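Local coordinates for Alpha/beta hydrolase fold protein (Nakamurella multipartita, PDB 4Y7D) that probably acts as a hydrolase, as its alpha/beta hydrolase fold suggests, at residues 275-278 / 282-285; 170-175 / 184-189. One frame throughout, in Å; residues are numbered along the deposited sequence.

Contact 1. Residues 275-278 / 282-285; sequences AGTH and WVHP
His-284 turns the edge of its imidazole ring against the backbone of Gly-276. The ring atom CD2 lies 3.7 Å from Gly-276 CA and 4.2 Å from Ala-275 C, both near the plane of the ring. With CG anti to the backbone N (chi1 -176°), the ring is carried across from the end of helix 280-283 to the loop. Gly-276 suits this place in that its bare CA gives the ring edge a flat stretch of main chain to rest on. Behind the ring, Pro-285 folds back over one face, its CD 3.3 Å above the plane and offset toward the rim. A second, looser touch lies beside the first: Val-283 CG2 reaches Thr-277 OG1 at 4.5 Å. That hydroxyl serves the chain instead, hydrogen-bonded to Leu-279 N just ahead of helix 280-283, a job for which threonine's short, branched side chain is well fitted. The Val-283 side chain also packs on Ile-193 of helix 183-194 and on Phe-202 and Thr-203 of helix 197-209. At the end of 275-278, His-278 has its ND1 bonded to Asp-250 OD2 and its NE2 to Ser-107 OG, consistent with the histidine of an alpha/beta hydrolase catalytic triad. Both imidazole nitrogens of His-284 are satisfied by backbone: NE2 bonds to Asp-274 O and ND1 to Asp-286 N. Since a carbonyl accepts and a peptide N-H donates, these two bonds are consistent with a neutral ring carrying its hydrogen on NE2, held in place by two main-chain groups.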
ATOM      1  N   ALA A 275       4.107  -4.247  18.598  1.00 22.06           N
ATOM      2  CA  ALA A 275       4.016  -2.799  18.804  1.00 23.02           C
ATOM      3  C   ALA A 275       4.198  -2.057  17.477  1.00 22.48           C
ATOM      4  O   ALA A 275       4.562  -0.888  17.436  1.00 24.75           O
ATOM      5  CB  ALA A 275       4.989  -2.316  19.894  1.00 24.02           C
ATOM      6  N   GLY A 276       3.894  -2.714  16.377  1.00 21.38           N
ATOM      7  CA  GLY A 276       3.967  -2.062  15.067  1.00 19.90           C
ATOM      8  C   GLY A 276       2.696  -1.300  14.744  1.00 20.56           C
ATOM      9  O   GLY A 276       1.599  -1.786  14.968  1.00 20.14           O
ATOM     10  N   THR A 277       2.870  -0.116  14.184  1.00 20.61           N
ATOM     11  CA  THR A 277       1.775   0.703  13.640  1.00 20.81           C
ATOM     12  C   THR A 277       1.432   0.239  12.217  1.00 20.17           C
ATOM     13  O   THR A 277       1.977  -0.730  11.719  1.00 19.10           O
ATOM     14  CB  THR A 277       2.205   2.195  13.558  1.00 21.50           C
ATOM     15  OG1 THR A 277       3.249   2.348  12.579  1.00 21.72           O
ATOM     16  CG2 THR A 277       2.658   2.693  14.856  1.00 23.66           C
ATOM     17  N   HIS A 278       0.532   0.947  11.557  1.00 20.04           N
ATOM     18  CA  HIS A 278       0.228   0.672  10.155  1.00 19.34           C
ATOM     19  C   HIS A 278       1.457   0.764   9.225  1.00 18.84           C
ATOM     20  O   HIS A 278       1.484   0.120   8.173  1.00 18.27           O
ATOM     21  CB  HIS A 278      -0.886   1.609   9.673  1.00 19.52           C
ATOM     22  CG  HIS A 278      -1.565   1.152   8.429  1.00 19.32           C
ATOM     23  ND1 HIS A 278      -2.026  -0.149   8.255  1.00 18.56           N
ATOM     24  CD2 HIS A 278      -1.959   1.841   7.337  1.00 20.37           C
ATOM     25  CE1 HIS A 278      -2.660  -0.231   7.102  1.00 19.21           C
ATOM     26  NE2 HIS A 278      -2.628   0.963   6.525  1.00 21.05           N
ATOM     27  N   TRP A 282       7.878  -0.806   7.092  1.00 19.04           N
ATOM     28  CA  TRP A 282       8.927   0.116   6.736  1.00 20.25           C
ATOM     29  C   TRP A 282       9.623   0.786   7.893  1.00 20.74           C
ATOM     30  O   TRP A 282      10.808   1.122   7.753  1.00 22.86           O
ATOM     31  CB  TRP A 282       8.442   1.201   5.760  1.00 20.03           C
ATOM     32  CG  TRP A 282       8.035   0.629   4.413  1.00 19.34           C
ATOM     33  CD1 TRP A 282       8.832   0.477   3.291  1.00 19.44           C
ATOM     34  CD2 TRP A 282       6.741   0.134   4.046  1.00 18.57           C
ATOM     35  NE1 TRP A 282       8.108  -0.058   2.262  1.00 19.72           N
ATOM     36  CE2 TRP A 282       6.821  -0.279   2.686  1.00 18.63           C
ATOM     37  CE3 TRP A 282       5.511   0.023   4.718  1.00 18.69           C
ATOM     38  CZ2 TRP A 282       5.761  -0.845   2.029  1.00 18.08           C
ATOM     39  CZ3 TRP A 282       4.437  -0.527   4.043  1.00 19.07           C
ATOM     40  CH2 TRP A 282       4.574  -0.945   2.698  1.00 18.42           C
ATOM     41  N   VAL A 283       8.941   1.010   8.999  1.00 20.61           N
ATOM     42  CA  VAL A 283       9.519   1.823  10.071  1.00 21.58           C
ATOM     43  C   VAL A 283       9.749   1.130  11.425  1.00 21.63           C
ATOM     44  O   VAL A 283      10.351   1.723  12.317  1.00 22.18           O
ATOM     45  CB  VAL A 283       8.734   3.146  10.277  1.00 21.48           C
ATOM     46  CG1 VAL A 283       8.576   3.865   8.938  1.00 21.69           C
ATOM     47  CG2 VAL A 283       7.407   2.923  11.005  1.00 22.12           C
ATOM     48  N   HIS A 284       9.300  -0.112  11.586  1.00 21.11           N
ATOM     49  CA  HIS A 284       9.433  -0.814  12.886  1.00 21.38           C
ATOM     50  C   HIS A 284      10.900  -1.185  13.055  1.00 22.44           C
ATOM     51  O   HIS A 284      11.583  -1.494  12.057  1.00 22.56           O
ATOM     52  CB  HIS A 284       8.517  -2.030  12.889  1.00 20.70           C
ATOM     53  CG  HIS A 284       8.483  -2.784  14.174  1.00 22.26           C
ATOM     54  ND1 HIS A 284       9.490  -3.645  14.551  1.00 23.29           N
ATOM     55  CD2 HIS A 284       7.587  -2.801  15.190  1.00 22.35           C
ATOM     56  CE1 HIS A 284       9.224  -4.161  15.734  1.00 23.01           C
ATOM     57  NE2 HIS A 284       8.073  -3.669  16.140  1.00 23.87           N
ATOM     58  N   PRO A 285      11.419  -1.176  14.293  1.00 23.95           N
ATOM     59  CA  PRO A 285      12.864  -1.439  14.463  1.00 24.53           C
ATOM     60  C   PRO A 285      13.328  -2.820  14.052  1.00 25.71           C
ATOM     61  O   PRO A 285      14.477  -2.990  13.818  1.00 26.41           O
ATOM     62  CB  PRO A 285      13.091  -1.236  15.971  1.00 25.83           C
ATOM     63  CG  PRO A 285      11.714  -1.312  16.587  1.00 25.72           C
ATOM     64  CD  PRO A 285      10.804  -0.724  15.549  1.00 24.48           C
TER

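Contact 2. Residues 170-175 / 184-189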
ATOM      1  N   LEU A 170       5.619  16.017  12.240  1.00 28.55           N
ATOM      2  CA  LEU A 170       4.774  15.251  11.325  1.00 27.83           C
ATOM      3  C   LEU A 170       4.931  13.743  11.569  1.00 26.33           C
ATOM      4  O   LEU A 170       3.930  12.997  11.579  1.00 26.26           O
ATOM      5  CB  LEU A 170       5.045  15.595   9.866  1.00 26.78           C
ATOM      6  CG  LEU A 170       4.032  14.958   8.894  1.00 26.24           C
ATOM      7  CD1 LEU A 170       2.561  15.183   9.269  1.00 27.18           C
ATOM      8  CD2 LEU A 170       4.217  15.469   7.475  1.00 26.89           C
ATOM      9  N   VAL A 171       6.176  13.296  11.759  1.00 26.18           N
ATOM     10  CA  VAL A 171       6.460  11.881  12.048  1.00 25.87           C
ATOM     11  C   VAL A 171       5.698  11.440  13.339  1.00 26.10           C
ATOM     12  O   VAL A 171       5.008  10.424  13.354  1.00 26.00           O
ATOM     13  CB  VAL A 171       7.987  11.647  12.159  1.00 26.18           C
ATOM     14  CG1 VAL A 171       8.294  10.296  12.774  1.00 26.27           C
ATOM     15  CG2 VAL A 171       8.642  11.776  10.797  1.00 25.48           C
ATOM     16  N   SER A 172       5.787  12.238  14.380  1.00 26.80           N
ATOM     17  CA  SER A 172       5.099  11.976  15.624  1.00 28.01           C
ATOM     18  C   SER A 172       3.578  11.872  15.453  1.00 28.31           C
ATOM     19  O   SER A 172       2.969  10.940  15.948  1.00 27.63           O
ATOM     20  CB  SER A 172       5.454  13.038  16.645  1.00 29.95           C
ATOM     21  OG  SER A 172       4.862  12.762  17.906  1.00 31.09           O
ATOM     22  N   ALA A 173       2.986  12.823  14.752  1.00 27.93           N
ATOM     23  CA  ALA A 173       1.572  12.815  14.494  1.00 28.12           C
ATOM     24  C   ALA A 173       1.133  11.585  13.733  1.00 27.34           C
ATOM     25  O   ALA A 173       0.089  10.990  14.033  1.00 27.89           O
ATOM     26  CB  ALA A 173       1.188  14.066  13.723  1.00 29.43           C
ATOM     27  N   THR A 174       1.947  11.179  12.759  1.00 26.48           N
ATOM     28  CA  THR A 174       1.639  10.034  11.915  1.00 26.06           C
ATOM     29  C   THR A 174       1.740   8.706  12.712  1.00 24.65           C
ATOM     30  O   THR A 174       0.846   7.867  12.650  1.00 24.03           O
ATOM     31  CB  THR A 174       2.568  10.006  10.676  1.00 26.44           C
ATOM     32  OG1 THR A 174       2.431  11.253   9.946  1.00 27.27           O
ATOM     33  CG2 THR A 174       2.207   8.827   9.784  1.00 25.90           C
ATOM     34  N   ILE A 175       2.815   8.538  13.474  1.00 25.30           N
ATOM     35  CA  ILE A 175       2.967   7.305  14.292  1.00 25.19           C
ATOM     36  C   ILE A 175       1.816   7.183  15.303  1.00 26.26           C
ATOM     37  O   ILE A 175       1.208   6.109  15.458  1.00 26.05           O
ATOM     38  CB  ILE A 175       4.344   7.246  14.962  1.00 25.18           C
ATOM     39  CG1 ILE A 175       5.430   7.129  13.894  1.00 25.17           C
ATOM     40  CG2 ILE A 175       4.442   6.092  15.987  1.00 24.78           C
ATOM     41  CD1 ILE A 175       5.180   6.094  12.818  1.00 24.56           C
ATOM     42  N   GLU A 184       4.590   7.153  25.298  1.00 36.19           N
ATOM     43  CA  GLU A 184       5.993   6.815  25.520  0.60 35.80           C
ATOM     44  C   GLU A 184       6.541   5.955  24.360  1.00 34.29           C
ATOM     45  O   GLU A 184       7.644   6.197  23.843  1.00 33.03           O
ATOM     46  CB  GLU A 184       6.145   6.107  26.889  0.60 36.85           C
ATOM     47  CG  GLU A 184       5.903   7.005  28.120  0.60 38.42           C
ATOM     48  CD  GLU A 184       4.422   7.241  28.465  0.60 39.09           C
ATOM     49  OE1 GLU A 184       3.522   6.661  27.807  0.60 36.02           O
ATOM     50  OE2 GLU A 184       4.163   8.025  29.437  0.60 41.43           O
ATOM     51  N   HIS A 185       5.751   4.985  23.922  1.00 33.22           N
ATOM     52  CA  HIS A 185       6.160   4.137  22.810  1.00 32.57           C
ATOM     53  C   HIS A 185       6.158   4.860  21.469  1.00 31.00           C
ATOM     54  O   HIS A 185       7.039   4.612  20.641  1.00 30.18           O
ATOM     55  CB  HIS A 185       5.336   2.859  22.786  1.00 33.71           C
ATOM     56  CG  HIS A 185       5.687   1.925  23.903  1.00 37.06           C
ATOM     57  ND1 HIS A 185       4.811   0.986  24.402  1.00 39.34           N
ATOM     58  CD2 HIS A 185       6.807   1.835  24.655  1.00 40.14           C
ATOM     59  CE1 HIS A 185       5.394   0.324  25.386  1.00 39.39           C
ATOM     60  NE2 HIS A 185       6.601   0.827  25.563  1.00 41.47           N
ATOM     61  N   VAL A 186       5.187   5.751  21.260  1.00 30.13           N
ATOM     62  CA  VAL A 186       5.193   6.627  20.062  1.00 29.86           C
ATOM     63  C   VAL A 186       6.541   7.379  20.057  1.00 29.79           C
ATOM     64  O   VAL A 186       7.234   7.408  19.034  1.00 29.42           O
ATOM     65  CB  VAL A 186       4.012   7.639  20.023  1.00 30.28           C
ATOM     66  CG1 VAL A 186       4.179   8.690  18.906  1.00 30.87           C
ATOM     67  CG2 VAL A 186       2.694   6.925  19.836  1.00 30.30           C
ATOM     68  N   ALA A 187       6.920   7.991  21.185  1.00 30.78           N
ATOM     69  CA  ALA A 187       8.171   8.776  21.236  1.00 31.03           C
ATOM     70  C   ALA A 187       9.401   7.923  20.946  1.00 30.94           C
ATOM     71  O   ALA A 187      10.315   8.356  20.240  1.00 30.81           O
ATOM     72  CB  ALA A 187       8.309   9.478  22.570  1.00 32.91           C
ATOM     73  N   GLU A 188       9.393   6.686  21.424  1.00 31.09           N
ATOM     74  CA  GLU A 188      10.491   5.757  21.154  0.60 31.37           C
ATOM     75  C   GLU A 188      10.602   5.452  19.650  1.00 30.23           C
ATOM     76  O   GLU A 188      11.706   5.413  19.093  1.00 29.17           O
ATOM     77  CB  GLU A 188      10.310   4.470  21.965  0.60 32.52           C
ATOM     78  CG  GLU A 188      11.474   3.482  21.858  0.60 33.10           C
ATOM     79  CD  GLU A 188      11.363   2.319  22.856  0.60 34.22           C
ATOM     80  OE1 GLU A 188      11.480   2.542  24.079  0.60 36.65           O
ATOM     81  OE2 GLU A 188      11.163   1.178  22.428  0.60 34.41           O
ATOM     82  N   ARG A 189       9.451   5.263  18.997  1.00 28.62           N
ATOM     83  CA  ARG A 189       9.390   4.975  17.570  1.00 27.05           C
ATOM     84  C   ARG A 189       9.834   6.182  16.771  1.00 27.17           C
ATOM     85  O   ARG A 189      10.607   6.058  15.856  1.00 26.11           O
ATOM     86  CB  ARG A 189       7.991   4.498  17.144  1.00 26.59           C
ATOM     87  CG  ARG A 189       7.938   4.074  15.671  1.00 25.42           C
ATOM     88  CD  ARG A 189       8.653   2.743  15.360  1.00 24.85           C
ATOM     89  NE  ARG A 189       7.863   1.666  15.940  1.00 24.83           N
ATOM     90  CZ  ARG A 189       8.085   1.102  17.108  1.00 25.77           C
ATOM     91  NH1 ARG A 189       7.227   0.227  17.559  1.00 26.22           N
ATOM     92  NH2 ARG A 189       9.179   1.380  17.815  1.00 27.35           N
TER
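Ile-175 and Val-186 meet where 170-175 and 184-189 come nearest, and there the packing is tight. Their side chains slide past each other in opposite directions, and the methyl CG2 of Ile-175 touches CG1 of Val-186 at 3.9 Å. The same Ile-175 methyl also rests on the aliphatic part of Arg-189, 4.0 Å from its CG, the two side chains crossing at about a right angle. Branching at CB suits Ile-175 to this double role: CG2, anti to the backbone N, faces the other helix. Arg-189 offers hydrocarbon here and sends its charge elsewhere. Bends at chi2 (72°) and chi3 (71°) swing the guanidinium aside, where NH2 bonds to Gln-192 OE1. Toward solvent the contact thins out. Ser-172, only partly buried, closes that margin with its carbonyl oxygen O, 3.9 Å from Val-186 CG1, and its hydroxyl a little farther from the same methyl. Ala-173 and Ala-187 point away from the partner helix, and Glu-184, His-185 and Glu-188 form the exposed, polar side of their helix. The axes of the two short segments approach to 9.4 Å at 131°, giving an oblique crossing, nearer antiparallel than parallel. A bound sodium ion sits near this junction: Ala-176 and Gly-179, in and just after the first helix, contribute to its site. The pair belongs to the helical insertion between sheet strands 124-130 and 242-247, the usual place of the cap or lid in alpha/beta hydrolases.

Overall arrangement
Contact 2 comes first along the chain, in the helical cap inserted between strands 124-130 and 242-247; contact 1 follows after 269-273, an edge strand of the central sheet. Their centres are about 10 Å apart, on the same side of the chain's centre, and they touch directly. Arg-189 links them: its NH1 lies 2.9 Å from Ala-275 O in a probable hydrogen bond, while its side chain packs on Val-283 and Pro-285. Ile-175 also meets Thr-277. The cap helices are thus joined to the loop bearing the putative catalytic histidine, so cap and core meet beside the presumed active site.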